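Local coordinates for thioredoxin-like protein (Bacteroides caccae ATCC 43185, PDB 4YOD) that is of unknown function but probably acts as a thiol-disulfide oxidoreductase, joining an N-terminal helical domain to a C-terminal thioredoxin fold, at residues 12-17 with 50-55; 61-66 with 77-82; 73-78 with 114-119; 81-86 with 94-99; 123-128 with 137-142. All coordinates share one frame; numbering follows the deposited sequence. Where two conformers were deposited one is given.

In the fold
All five contacts belong to the helical N-terminal part of the chain; the thioredoxin fold, with its presumed CxxC site at Cys186 and Cys189, supplies none of the segments. Helix 72-85 runs through interactions 2, 3 and 4: interaction 2 faces helix 53-66, interaction 3 helix 114-125 and interaction 4 helix 90-105. The centres of interactions 2 and 3 lie about 8 Å apart, and Ile79 CD1 packs 3.7 Å from Phe116 O. Interaction 5 carries helix 114-125 on to helix 132-146 and meets interaction 4, about 12 Å away between centres, through Ala123 and Met124. Interaction 1 is peripheral, about 28 Å from interaction 5 centre to centre.

Interaction 1: residues 12-17 with 50-55; sequences IKTFTL and IHHPEI
His52 and Ile55 receive the side chain of Thr14 where the N-terminal loop passes the start of helix 53-66. Taking that helix start in order, His52 comes first, in the N-cap position. The methyl CG2 of Thr14 sits over one face of its imidazole, a CH-pi contact with 4.2 Å from Thr14 CG2 to the centroid of the His52 ring, 27° off the ring normal. Thr14 CG2 is also 3.9 Å from His52 CG, so the methyl lies nearer the CB end of the ring than its far rim. His51 CB lies over a ring face as well, offset toward the rim. Further along, Ile55 brings up both of its branches. Its CD1 reaches Thr14, 3.7 Å from Ile55 CD1 to Thr14 OG1, while its CG2 lies between two neighbours, Thr14 CG2 at 3.9 Å from Ile55 CG2 and Phe15 CB at 4.0 Å from the same methyl. Phe15 offers little beyond that CB: with CG anti to the backbone N (chi1 173°), its ring turns away from Ile55 and meets Tyr38, with the planes at about 40°. No hydrogen bond crosses between 12-17 and 50-55. Across this contact the loop meets the helix through methyl groups, the Phe15 CB and one ring face, a small apolar contact at the surface, resting on shape and with no directional polar bond across it.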
# COMPACT_ATOMS: atom_id res chain seq x y z
N ILE A 12 -14.70 -5.29 35.66
CA ILE A 12 -13.29 -5.28 35.23
C ILE A 12 -13.08 -6.21 34.02
O ILE A 12 -13.40 -7.40 34.09
CB ILE A 12 -12.36 -5.67 36.39
N LYS A 13 -12.55 -5.66 32.92
CA LYS A 13 -12.27 -6.34 31.64
C LYS A 13 -10.78 -6.25 31.28
O LYS A 13 -10.03 -5.47 31.89
CB LYS A 13 -13.10 -5.71 30.51
CG LYS A 13 -14.61 -5.96 30.58
CD LYS A 13 -15.29 -5.16 29.47
CE LYS A 13 -16.66 -5.68 29.11
NZ LYS A 13 -16.91 -5.57 27.65
N THR A 14 -10.34 -7.03 30.26
CA THR A 14 -8.96 -7.03 29.78
C THR A 14 -8.70 -5.74 28.98
O THR A 14 -7.69 -5.09 29.24
CB THR A 14 -8.65 -8.31 28.97
OG1 THR A 14 -9.00 -9.46 29.74
CG2 THR A 14 -7.18 -8.42 28.57
N PHE A 15 -9.61 -5.39 28.05
CA PHE A 15 -9.54 -4.19 27.20
C PHE A 15 -10.85 -3.41 27.28
O PHE A 15 -11.92 -3.98 27.11
CB PHE A 15 -9.22 -4.54 25.73
CG PHE A 15 -9.30 -3.37 24.77
CD1 PHE A 15 -8.26 -2.44 24.68
CD2 PHE A 15 -10.42 -3.17 23.98
CE1 PHE A 15 -8.35 -1.34 23.83
CE2 PHE A 15 -10.51 -2.06 23.13
CZ PHE A 15 -9.48 -1.16 23.06
N THR A 16 -10.75 -2.10 27.54
CA THR A 16 -11.92 -1.22 27.66
C THR A 16 -11.76 0.01 26.76
O THR A 16 -10.71 0.66 26.75
CB THR A 16 -12.13 -0.82 29.14
OG1 THR A 16 -12.25 -2.00 29.94
CG2 THR A 16 -13.38 0.06 29.35
N LEU A 17 -12.82 0.32 26.01
CA LEU A 17 -12.91 1.49 25.15
C LEU A 17 -13.33 2.71 25.97
O LEU A 17 -14.07 2.56 26.95
CB LEU A 17 -13.93 1.24 24.02
CG LEU A 17 -13.42 0.55 22.77
CD1 LEU A 17 -14.56 -0.02 21.97
CD2 LEU A 17 -12.63 1.50 21.91
N ILE A 50 1.58 -11.25 26.32
CA ILE A 50 1.86 -12.67 26.53
C ILE A 50 0.59 -13.42 26.92
O ILE A 50 0.20 -14.37 26.23
CB ILE A 50 2.98 -12.93 27.60
CG1 ILE A 50 4.28 -12.13 27.32
CG2 ILE A 50 3.28 -14.44 27.74
CD1 ILE A 50 5.21 -11.98 28.55
N HIS A 51 0.01 -13.04 28.06
CA HIS A 51 -1.15 -13.70 28.66
C HIS A 51 -2.45 -13.46 27.89
O HIS A 51 -3.40 -14.24 28.07
CB HIS A 51 -1.31 -13.24 30.11
CG HIS A 51 -0.28 -13.82 31.03
ND1 HIS A 51 1.03 -13.35 31.03
CD2 HIS A 51 -0.39 -14.82 31.93
CE1 HIS A 51 1.67 -14.08 31.93
NE2 HIS A 51 0.85 -14.98 32.50
N HIS A 52 -2.53 -12.39 27.06
CA HIS A 52 -3.77 -12.07 26.34
C HIS A 52 -3.51 -11.56 24.87
O HIS A 52 -4.00 -10.48 24.51
CB HIS A 52 -4.60 -11.05 27.15
CG HIS A 52 -4.83 -11.47 28.58
ND1 HIS A 52 -5.69 -12.51 28.89
CD2 HIS A 52 -4.23 -11.05 29.72
CE1 HIS A 52 -5.62 -12.66 30.20
NE2 HIS A 52 -4.76 -11.80 30.75
N PRO A 53 -2.81 -12.32 23.99
CA PRO A 53 -2.58 -11.81 22.63
C PRO A 53 -3.83 -11.84 21.74
O PRO A 53 -3.93 -11.02 20.83
CB PRO A 53 -1.49 -12.72 22.08
CG PRO A 53 -1.67 -13.99 22.80
CD PRO A 53 -2.16 -13.63 24.17
N GLU A 54 -4.78 -12.77 21.98
CA GLU A 54 -6.02 -12.86 21.18
C GLU A 54 -6.85 -11.59 21.36
O GLU A 54 -7.32 -11.03 20.37
CB GLU A 54 -6.85 -14.11 21.54
CG GLU A 54 -6.17 -15.43 21.22
CD GLU A 54 -5.08 -15.88 22.18
OE1 GLU A 54 -5.00 -15.33 23.31
OE2 GLU A 54 -4.32 -16.80 21.81
N ILE A 55 -6.96 -11.10 22.60
CA ILE A 55 -7.67 -9.86 22.94
C ILE A 55 -6.93 -8.62 22.38
O ILE A 55 -7.55 -7.77 21.73
CB ILE A 55 -7.91 -9.75 24.46
CG1 ILE A 55 -8.95 -10.84 24.90
CG2 ILE A 55 -8.41 -8.34 24.82
CD1 ILE A 55 -9.16 -11.02 26.43

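Interaction 2: residues 61-66 with 77-82; sequences VDYCDI and EAIRKT
Tyr63 spans the gap to Ala78 and Thr82 in an antiparallel pair of helices, 53-66 and 72-85, joined by a short connection: a helical hairpin within the N-terminal domain. The segment axes are 11.9 Å apart at closest approach and their directions differ by 153°, a wide spacing that the long tyrosine side chain fills. The close part gathers around its hydroxyl. A chi1 of -178° swings the ring clear of its own backbone N, so the phenol reaches straight across and Tyr63 OH ends 3.7 Å from Ala78 CB. It also stands 3.3 Å from Ala78 O, while Thr82 comes alongside the phenol, pointing the other way. Thr82 OG1 is placed beside the same carbonyl, 3.0 Å from Ala78 O, so three oxygens are gathered at this buried end. Ile79 adds a more distant apolar neighbour, its CG1 4.5 Å from Tyr63 OH, and also packs on Phe116 and Val120 of helix 114-125. The outer side is loose by comparison: Asp65 of one helix and Glu77 and Lys81 of the other, on the solvent side, make no contact across the pair. Trp39 meets the Tyr63 ring edge-to-face, adding an aromatic neighbour from outside the hairpin. At the heart of the contact, Tyr63 OH lies 3.1 Å from Thr82 OG1.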
# COMPACT_ATOMS: atom_id res chain seq x y z
N VAL A 61 -6.72 -4.73 15.41
CA VAL A 61 -7.50 -4.89 14.17
C VAL A 61 -8.64 -3.83 14.13
O VAL A 61 -8.81 -3.15 13.12
CB VAL A 61 -8.02 -6.35 14.04
CG1 VAL A 61 -9.14 -6.50 13.00
CG2 VAL A 61 -6.88 -7.30 13.73
N ASP A 62 -9.41 -3.72 15.24
CA ASP A 62 -10.51 -2.75 15.37
C ASP A 62 -9.99 -1.29 15.29
O ASP A 62 -10.66 -0.45 14.71
CB ASP A 62 -11.29 -2.98 16.65
CG ASP A 62 -12.13 -4.24 16.60
OD1 ASP A 62 -12.49 -4.68 15.48
OD2 ASP A 62 -12.42 -4.81 17.68
N TYR A 63 -8.79 -1.02 15.82
CA TYR A 63 -8.15 0.30 15.72
C TYR A 63 -7.84 0.64 14.26
O TYR A 63 -8.18 1.74 13.82
CB TYR A 63 -6.85 0.31 16.54
CG TYR A 63 -6.11 1.63 16.56
CD1 TYR A 63 -6.70 2.77 17.13
CD2 TYR A 63 -4.79 1.73 16.13
CE1 TYR A 63 -6.01 3.99 17.17
CE2 TYR A 63 -4.07 2.92 16.26
CZ TYR A 63 -4.68 4.04 16.78
OH TYR A 63 -3.97 5.22 16.88
N CYS A 64 -7.23 -0.29 13.51
CA CYS A 64 -6.92 -0.04 12.09
C CYS A 64 -8.21 0.29 11.30
O CYS A 64 -8.15 1.12 10.39
CB CYS A 64 -6.17 -1.22 11.47
SG CYS A 64 -4.55 -1.54 12.23
N ASP A 65 -9.36 -0.33 11.66
CA ASP A 65 -10.64 -0.09 11.00
C ASP A 65 -11.18 1.34 11.26
O ASP A 65 -11.63 2.00 10.32
CB ASP A 65 -11.69 -1.13 11.46
CG ASP A 65 -11.73 -2.41 10.63
OD1 ASP A 65 -11.42 -2.35 9.42
OD2 ASP A 65 -12.14 -3.46 11.18
N ILE A 66 -11.15 1.81 12.53
CA ILE A 66 -11.67 3.14 12.88
C ILE A 66 -10.78 4.28 12.33
O ILE A 66 -11.27 5.39 12.12
CB ILE A 66 -11.99 3.34 14.38
CG1 ILE A 66 -10.74 3.23 15.27
CG2 ILE A 66 -13.11 2.38 14.83
CD1 ILE A 66 -10.80 4.03 16.51
N GLU A 77 -1.27 11.10 12.80
CA GLU A 77 -0.87 11.67 14.09
C GLU A 77 -1.19 10.70 15.24
O GLU A 77 -0.35 10.50 16.13
CB GLU A 77 -1.58 13.02 14.32
CG GLU A 77 -1.20 13.71 15.62
CD GLU A 77 -1.84 15.07 15.82
OE1 GLU A 77 -1.29 16.07 15.29
OE2 GLU A 77 -2.88 15.14 16.51
N ALA A 78 -2.38 10.08 15.22
CA ALA A 78 -2.80 9.13 16.26
C ALA A 78 -1.94 7.86 16.25
O ALA A 78 -1.53 7.41 17.33
CB ALA A 78 -4.26 8.78 16.09
N ILE A 79 -1.68 7.28 15.05
CA ILE A 79 -0.83 6.09 14.90
C ILE A 79 0.57 6.36 15.50
O ILE A 79 1.06 5.57 16.29
CB ILE A 79 -0.72 5.67 13.40
CG1 ILE A 79 -2.04 5.17 12.84
CG2 ILE A 79 0.36 4.59 13.23
CD1 ILE A 79 -2.12 5.36 11.30
N ARG A 80 1.18 7.50 15.13
CA ARG A 80 2.49 7.91 15.65
C ARG A 80 2.48 7.98 17.20
O ARG A 80 3.36 7.38 17.84
CB ARG A 80 2.94 9.25 15.03
CG ARG A 80 4.27 9.78 15.59
CD ARG A 80 5.43 8.87 15.24
NE ARG A 80 6.67 9.23 15.92
CZ ARG A 80 7.69 9.86 15.35
NH1 ARG A 80 7.61 10.23 14.08
NH2 ARG A 80 8.79 10.11 16.03
N LYS A 81 1.49 8.69 17.79
CA LYS A 81 1.38 8.80 19.26
C LYS A 81 1.24 7.42 19.93
O LYS A 81 1.85 7.21 20.97
CB LYS A 81 0.18 9.66 19.68
CG LYS A 81 0.42 11.15 19.55
CD LYS A 81 -0.83 11.93 19.96
CE LYS A 81 -0.79 13.36 19.48
NZ LYS A 81 0.23 14.17 20.20
N THR A 82 0.47 6.49 19.32
CA THR A 82 0.25 5.14 19.87
C THR A 82 1.58 4.37 19.90
O THR A 82 1.93 3.84 20.96
CB THR A 82 -0.84 4.41 19.09
OG1 THR A 82 -2.05 5.15 19.26
CG2 THR A 82 -1.04 2.97 19.54

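Interaction 3: residues 73-78 with 114-119; sequences KTAQEA and EEFYIP
Gln76 carries the polar part of this contact, reaching from helix 72-85 to Glu115 of helix 114-125. Its chain, stretched out past CG, delivers the carboxamide to the partner backbone, where Gln76 NE2 donates to Glu115 O at 3.0 Å in a nearly straight bond, 167° at the hydrogen. The acceptor lies almost in the plane of the Gln76 amide, and the donor is tilted from the carbonyl plane. A second, weak bond runs from Gln76 NE2 to Glu115 OE1, also 3.0 Å long; the amide and carboxylate planes are 53° apart. The Glu115 chain bends at chi2, and its OE1 has a stronger partner in Arg149, which forms a salt bridge with it.

The apolar part adjoins the Gln76 chain. Gln76 CG packs 4.0 Å from Pro119 CG, the two side chains crossing at about a right angle. One residue earlier, Ala75 CB touches Phe116 CE1 at 4.0 Å, approaching the ring obliquely. The proline ring also makes a van der Waals contact with a main-chain oxygen, Pro119 CB coming 3.6 Å from Gln76 O. The segment axes are 8.8 Å apart and cross at -36°, the two helices running in the same general direction.

A leucine in place of Gln76 would probably leave Glu115 O without its side-chain donor and remove the secondary hold on the carboxylate. The chemistry is thus divided: Ala75, Pro119 and Phe116 make the apolar fit between the helices, while one amide ties them through a main-chain carbonyl and borders the Glu115-Arg149 ion pair.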
# COMPACT_ATOMS: atom_id res chain seq x y z
N LYS A 73 -4.49 12.83 7.99
CA LYS A 73 -3.51 13.48 8.88
C LYS A 73 -3.82 13.19 10.35
O LYS A 73 -2.89 12.99 11.12
CB LYS A 73 -3.43 14.99 8.65
CG LYS A 73 -2.65 15.35 7.38
CD LYS A 73 -2.73 16.85 7.09
CE LYS A 73 -2.06 17.22 5.80
NZ LYS A 73 -2.23 18.67 5.50
N THR A 74 -5.11 13.10 10.73
CA THR A 74 -5.56 12.78 12.09
C THR A 74 -5.19 11.33 12.42
O THR A 74 -4.67 11.05 13.50
CB THR A 74 -7.06 13.03 12.20
OG1 THR A 74 -7.31 14.40 11.86
CG2 THR A 74 -7.62 12.74 13.60
N ALA A 75 -5.43 10.41 11.47
CA ALA A 75 -5.08 9.01 11.62
C ALA A 75 -3.55 8.86 11.77
O ALA A 75 -3.09 8.21 12.71
CB ALA A 75 -5.58 8.21 10.42
N GLN A 76 -2.76 9.53 10.91
CA GLN A 76 -1.28 9.44 10.94
C GLN A 76 -0.72 9.97 12.28
O GLN A 76 0.18 9.34 12.83
CB GLN A 76 -0.66 10.16 9.74
CG GLN A 76 -0.88 9.37 8.45
CD GLN A 76 -0.40 10.09 7.21
OE1 GLN A 76 -0.52 11.31 7.10
NE2 GLN A 76 0.09 9.33 6.22
N GLU A 77 -1.27 11.10 12.80
CA GLU A 77 -0.87 11.67 14.09
C GLU A 77 -1.19 10.70 15.24
O GLU A 77 -0.35 10.50 16.13
CB GLU A 77 -1.58 13.02 14.32
CG GLU A 77 -1.20 13.71 15.62
CD GLU A 77 -1.84 15.07 15.82
OE1 GLU A 77 -1.29 16.07 15.29
OE2 GLU A 77 -2.88 15.14 16.51
N ALA A 78 -2.38 10.08 15.22
CA ALA A 78 -2.80 9.13 16.26
C ALA A 78 -1.94 7.86 16.25
O ALA A 78 -1.53 7.41 17.33
CB ALA A 78 -4.26 8.78 16.09
N GLU A 114 -0.32 1.67 3.17
CA GLU A 114 1.01 2.24 3.31
C GLU A 114 0.97 3.61 3.98
O GLU A 114 1.91 3.93 4.70
CB GLU A 114 1.67 2.31 1.96
CG GLU A 114 3.11 2.75 2.01
CD GLU A 114 3.72 2.83 0.63
OE1 GLU A 114 4.09 1.76 0.10
OE2 GLU A 114 3.79 3.96 0.07
N GLU A 115 -0.09 4.38 3.77
CA GLU A 115 -0.22 5.69 4.44
C GLU A 115 -0.42 5.52 5.97
O GLU A 115 -0.09 6.42 6.73
CB GLU A 115 -1.33 6.54 3.82
CG GLU A 115 -0.94 7.16 2.47
CD GLU A 115 0.32 8.01 2.42
OE1 GLU A 115 0.48 8.90 3.28
OE2 GLU A 115 1.13 7.80 1.49
N PHE A 116 -0.91 4.35 6.44
CA PHE A 116 -1.00 4.13 7.88
C PHE A 116 0.30 3.51 8.40
O PHE A 116 0.66 3.71 9.55
CB PHE A 116 -2.20 3.23 8.24
CG PHE A 116 -3.61 3.73 8.00
CD1 PHE A 116 -3.86 5.08 7.72
CD2 PHE A 116 -4.70 2.87 8.11
CE1 PHE A 116 -5.17 5.53 7.51
CE2 PHE A 116 -6.01 3.33 7.91
CZ PHE A 116 -6.23 4.65 7.59
N TYR A 117 1.02 2.74 7.56
CA TYR A 117 2.26 2.11 7.98
C TYR A 117 3.45 3.10 8.04
O TYR A 117 4.30 2.94 8.92
CB TYR A 117 2.58 0.92 7.07
CG TYR A 117 3.68 0.04 7.62
CD1 TYR A 117 3.57 -0.54 8.89
CD2 TYR A 117 4.83 -0.22 6.89
CE1 TYR A 117 4.60 -1.32 9.42
CE2 TYR A 117 5.82 -1.07 7.37
CZ TYR A 117 5.70 -1.62 8.63
OH TYR A 117 6.75 -2.37 9.11
N ILE A 118 3.51 4.11 7.14
CA ILE A 118 4.59 5.13 7.13
C ILE A 118 4.77 5.80 8.54
O ILE A 118 5.90 5.73 9.02
CB ILE A 118 4.40 6.14 5.98
CG1 ILE A 118 4.83 5.47 4.63
CG2 ILE A 118 5.18 7.45 6.23
CD1 ILE A 118 4.26 6.17 3.36
N PRO A 119 3.72 6.33 9.27
CA PRO A 119 3.98 6.86 10.64
C PRO A 119 4.52 5.79 11.61
O PRO A 119 5.29 6.14 12.50
CB PRO A 119 2.62 7.40 11.10
CG PRO A 119 1.61 6.81 10.18
CD PRO A 119 2.32 6.55 8.87

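Interaction 4: residues 81-86 with 94-99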
# COMPACT_ATOMS: atom_id res chain seq x y z
N LYS A 81 1.49 8.69 17.79
CA LYS A 81 1.38 8.80 19.26
C LYS A 81 1.24 7.42 19.93
O LYS A 81 1.85 7.21 20.97
CB LYS A 81 0.18 9.66 19.68
CG LYS A 81 0.42 11.15 19.55
CD LYS A 81 -0.83 11.93 19.96
CE LYS A 81 -0.79 13.36 19.48
NZ LYS A 81 0.23 14.17 20.20
N THR A 82 0.47 6.49 19.32
CA THR A 82 0.25 5.14 19.87
C THR A 82 1.58 4.37 19.90
O THR A 82 1.93 3.84 20.96
CB THR A 82 -0.84 4.41 19.09
OG1 THR A 82 -2.05 5.15 19.26
CG2 THR A 82 -1.04 2.97 19.54
N ILE A 83 2.34 4.35 18.78
CA ILE A 83 3.65 3.67 18.73
C ILE A 83 4.61 4.30 19.76
O ILE A 83 5.28 3.55 20.48
CB ILE A 83 4.28 3.62 17.30
CG1 ILE A 83 3.30 3.04 16.23
CG2 ILE A 83 5.61 2.84 17.31
CD1 ILE A 83 2.66 1.61 16.49
N ASP A 84 4.65 5.64 19.86
CA ASP A 84 5.53 6.36 20.81
C ASP A 84 5.28 5.91 22.23
O ASP A 84 6.23 5.72 23.00
CB ASP A 84 5.34 7.88 20.71
CG ASP A 84 5.94 8.54 19.47
OD1 ASP A 84 6.65 7.85 18.71
OD2 ASP A 84 5.68 9.75 19.25
N ARG A 85 4.01 5.70 22.59
CA ARG A 85 3.61 5.21 23.91
C ARG A 85 4.19 3.84 24.23
O ARG A 85 4.42 3.55 25.39
CB ARG A 85 2.08 5.14 24.03
CG ARG A 85 1.41 6.48 24.35
CD ARG A 85 -0.05 6.27 24.77
NE ARG A 85 -0.13 5.59 26.08
CZ ARG A 85 -1.21 4.97 26.55
NH1 ARG A 85 -2.33 4.95 25.84
NH2 ARG A 85 -1.17 4.37 27.73
N THR A 86 4.40 2.98 23.21
CA THR A 86 4.87 1.60 23.44
C THR A 86 6.38 1.54 23.77
O THR A 86 6.85 0.49 24.19
CB THR A 86 4.50 0.67 22.28
OG1 THR A 86 5.35 0.92 21.18
CG2 THR A 86 3.04 0.76 21.88
N ALA A 94 7.98 -4.07 20.23
CA ALA A 94 8.25 -5.13 19.24
C ALA A 94 6.96 -5.85 18.84
O ALA A 94 6.75 -6.12 17.66
CB ALA A 94 9.28 -6.12 19.79
N TYR A 95 6.10 -6.16 19.83
CA TYR A 95 4.82 -6.84 19.59
C TYR A 95 3.85 -5.96 18.76
O TYR A 95 3.27 -6.44 17.80
CB TYR A 95 4.19 -7.28 20.93
CG TYR A 95 2.79 -7.83 20.81
CD1 TYR A 95 2.57 -9.17 20.49
CD2 TYR A 95 1.68 -7.02 21.01
CE1 TYR A 95 1.28 -9.68 20.35
CE2 TYR A 95 0.39 -7.52 20.87
CZ TYR A 95 0.19 -8.85 20.55
OH TYR A 95 -1.08 -9.34 20.41
N ILE A 96 3.65 -4.69 19.16
CA ILE A 96 2.71 -3.79 18.49
C ILE A 96 3.24 -3.40 17.09
O ILE A 96 2.47 -3.39 16.13
CB ILE A 96 2.42 -2.54 19.38
CG1 ILE A 96 1.80 -2.94 20.77
CG2 ILE A 96 1.55 -1.48 18.63
CD1 ILE A 96 0.38 -3.60 20.76
N THR A 97 4.55 -3.16 16.96
CA THR A 97 5.08 -2.82 15.63
C THR A 97 5.01 -4.04 14.69
O THR A 97 4.84 -3.86 13.47
CB THR A 97 6.50 -2.23 15.68
OG1 THR A 97 7.40 -3.10 16.37
CG2 THR A 97 6.52 -0.84 16.28
N ASP A 98 5.10 -5.25 15.25
CA ASP A 98 4.96 -6.49 14.47
C ASP A 98 3.51 -6.63 13.98
O ASP A 98 3.30 -7.01 12.82
CB ASP A 98 5.41 -7.72 15.25
CG ASP A 98 5.23 -9.02 14.49
OD1 ASP A 98 6.00 -9.24 13.53
OD2 ASP A 98 4.30 -9.78 14.83
N LEU A 99 2.52 -6.30 14.84
CA LEU A 99 1.10 -6.30 14.43
C LEU A 99 0.86 -5.28 13.30
O LEU A 99 0.09 -5.56 12.39
CB LEU A 99 0.16 -5.97 15.59
CG LEU A 99 -0.04 -7.04 16.68
CD1 LEU A 99 -1.09 -6.60 17.65
CD2 LEU A 99 -0.45 -8.40 16.10
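Ile83 meets Ile96 and Thr97 across two successive helices of the all-helical N-terminal domain, 72-85 and 90-105, linked by a short turn. From CB outward, Ile83 splits into two branches that take separate partners. The CG2 methyl lies 3.9 Å from Thr97 CG2, a methyl-to-methyl contact. The other branch leads through CG1 to CD1, which rests 3.9 Å from Ile96 CG2. The two isoleucines lie side by side, pointing opposite ways, whereas Ile83 meets Thr97 at a slant.

Thr86 meets the other branch of Ile96, its CG2 standing 4.1 Å from Ile96 CG1. Its hydroxyl turns back to the preceding turn. With OG1 between the backbone N and the carbonyl carbon (chi1 75°), it donates to Ile83 O, meeting a lone pair of the oxygen within the plane of the carbonyl, while the backbone N of Thr86 gives a second hydrogen bond to the same oxygen. A valine in place of Thr86 would probably leave Ile83 O with the backbone N as its one donor within 81-86 and the turn less firmly tied.

Thr97 spends its polar end similarly, on Phe93 O of its own helix, so methyls are what both threonines offer across the interface. Trp60 of helix 53-66 packs against Ile96, and Ala123 of helix 114-125 against Ile83. The shortest polar link here is internal to 81-86: Thr86 OG1 to Ile83 O, 2.7 Å.

Interaction 5: residues 123-128 with 137-142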
# COMPACT_ATOMS: atom_id res chain seq x y z
N ALA A 123 8.09 6.30 13.54
CA ALA A 123 8.23 6.12 14.99
C ALA A 123 9.33 5.13 15.31
O ALA A 123 10.05 5.33 16.27
CB ALA A 123 6.91 5.63 15.58
N MSE A 124 9.50 4.07 14.49
CA MSE A 124 10.57 3.08 14.71
C MSE A 124 11.96 3.68 14.47
O MSE A 124 12.86 3.48 15.28
CB MSE A 124 10.34 1.84 13.84
CG MSE A 124 9.03 1.08 14.21
SE MSE A 124 8.65 -0.39 13.00
CE MSE A 124 9.93 -1.70 13.67
N ALA A 125 12.12 4.46 13.39
CA ALA A 125 13.39 5.11 13.10
C ALA A 125 13.76 6.10 14.21
O ALA A 125 14.95 6.29 14.46
CB ALA A 125 13.32 5.81 11.76
N ALA A 126 12.76 6.67 14.91
CA ALA A 126 12.98 7.64 16.00
C ALA A 126 12.89 7.00 17.38
O ALA A 126 12.86 7.71 18.39
CB ALA A 126 11.96 8.77 15.90
N SER A 127 12.84 5.67 17.45
CA SER A 127 12.65 5.00 18.73
C SER A 127 13.92 4.88 19.57
O SER A 127 14.91 4.31 19.13
CB SER A 127 12.05 3.61 18.53
OG SER A 127 12.03 2.88 19.75
N PRO A 128 13.85 5.30 20.85
CA PRO A 128 15.01 5.12 21.74
C PRO A 128 15.15 3.67 22.29
O PRO A 128 16.14 3.38 22.95
CB PRO A 128 14.73 6.12 22.87
CG PRO A 128 13.26 6.22 22.92
CD PRO A 128 12.72 5.95 21.55
N ARG A 137 16.04 -2.33 8.98
CA ARG A 137 14.86 -2.68 8.18
C ARG A 137 13.77 -1.56 8.19
O ARG A 137 13.37 -1.20 7.10
CB ARG A 137 14.28 -4.05 8.53
CG ARG A 137 13.26 -4.52 7.47
CD ARG A 137 12.79 -5.95 7.65
NE ARG A 137 11.90 -6.10 8.80
CZ ARG A 137 11.33 -7.25 9.15
NH1 ARG A 137 11.53 -8.35 8.43
NH2 ARG A 137 10.54 -7.30 10.22
N PRO A 138 13.27 -0.96 9.31
CA PRO A 138 12.27 0.11 9.16
C PRO A 138 12.76 1.31 8.33
O PRO A 138 11.97 1.85 7.58
CB PRO A 138 11.98 0.57 10.59
CG PRO A 138 13.01 -0.03 11.42
CD PRO A 138 13.52 -1.26 10.74
N LYS A 139 14.04 1.72 8.47
CA LYS A 139 14.58 2.85 7.69
C LYS A 139 14.59 2.53 6.19
O LYS A 139 14.28 3.42 5.38
CB LYS A 139 15.98 3.22 8.16
CG LYS A 139 16.00 3.98 9.49
CD LYS A 139 17.43 4.15 10.04
CE LYS A 139 18.18 5.30 9.40
NZ LYS A 139 19.62 5.27 9.75
N ALA A 140 14.94 1.27 5.82
CA ALA A 140 14.95 0.81 4.43
C ALA A 140 13.51 0.76 3.87
O ALA A 140 13.27 1.21 2.75
CB ALA A 140 15.62 -0.56 4.32
N ARG A 141 12.55 0.26 4.68
CA ARG A 141 11.13 0.24 4.27
C ARG A 141 10.58 1.67 4.10
O ARG A 141 9.85 1.92 3.14
CB ARG A 141 10.29 -0.52 5.31
CG ARG A 141 10.43 -2.02 5.19
CD ARG A 141 9.63 -2.74 6.25
NE ARG A 141 9.68 -4.18 6.01
CZ ARG A 141 8.97 -5.07 6.69
NH1 ARG A 141 8.16 -4.69 7.66
NH2 ARG A 141 9.05 -6.36 6.37
N LEU A 142 11.00 2.60 4.98
CA LEU A 142 10.57 4.01 4.94
C LEU A 142 11.09 4.70 3.66
O LEU A 142 10.31 5.36 2.98
CB LEU A 142 10.99 4.77 6.22
CG LEU A 142 10.48 6.23 6.39
CD1 LEU A 142 8.94 6.34 6.26
CD2 LEU A 142 10.96 6.81 7.70
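Helix 114-125 ends beside helix 132-146, with the CA atoms of Ala125 and Lys139 6.0 Å apart and Ala126 the first residue to leave helical geometry. Across this approach the side chains meet through carbon alone. Met124, a selenomethionine in the crystal, lays its CB against the Pro138 ring, with 3.9 Å from Met124 CB to Pro138 CB and 4.1 Å from Met124 CB to Pro138 CG. Its chain then bends at chi3 (77°), which brings the terminal methyl back to the proline: Met124 CE is 4.2 Å from Pro138 CG. The ring is thus touched at CG by both the root and the tip of the same side chain, the Met124 side chain and the Pro138 ring crossing at about a right angle. The proline also marks a kink in its helix, where its N, lacking a hydrogen, makes no bond to the preceding turn.

Ala125 forms the outer half of the contact. Its CB is 4.0 Å from Lys139 CG, so the lysine contributes the aliphatic base of its chain to the small methyl. No hydrogen bond joins 123-128 to 137-142, although Lys135, just ahead of the second segment, donates through NZ to Ala125 O and so ties the helix end to its successor.

The contact joins the last two helices of the helical part, 114-125 and 132-146, and borders helices 72-85 and 90-105. Met124 reaches on to Phe93 and Thr97 of helix 90-105, Ala123 packs on Ile83 of helix 72-85, and Arg141 of helix 132-146 forms a salt bridge with Asp101 of helix 90-105.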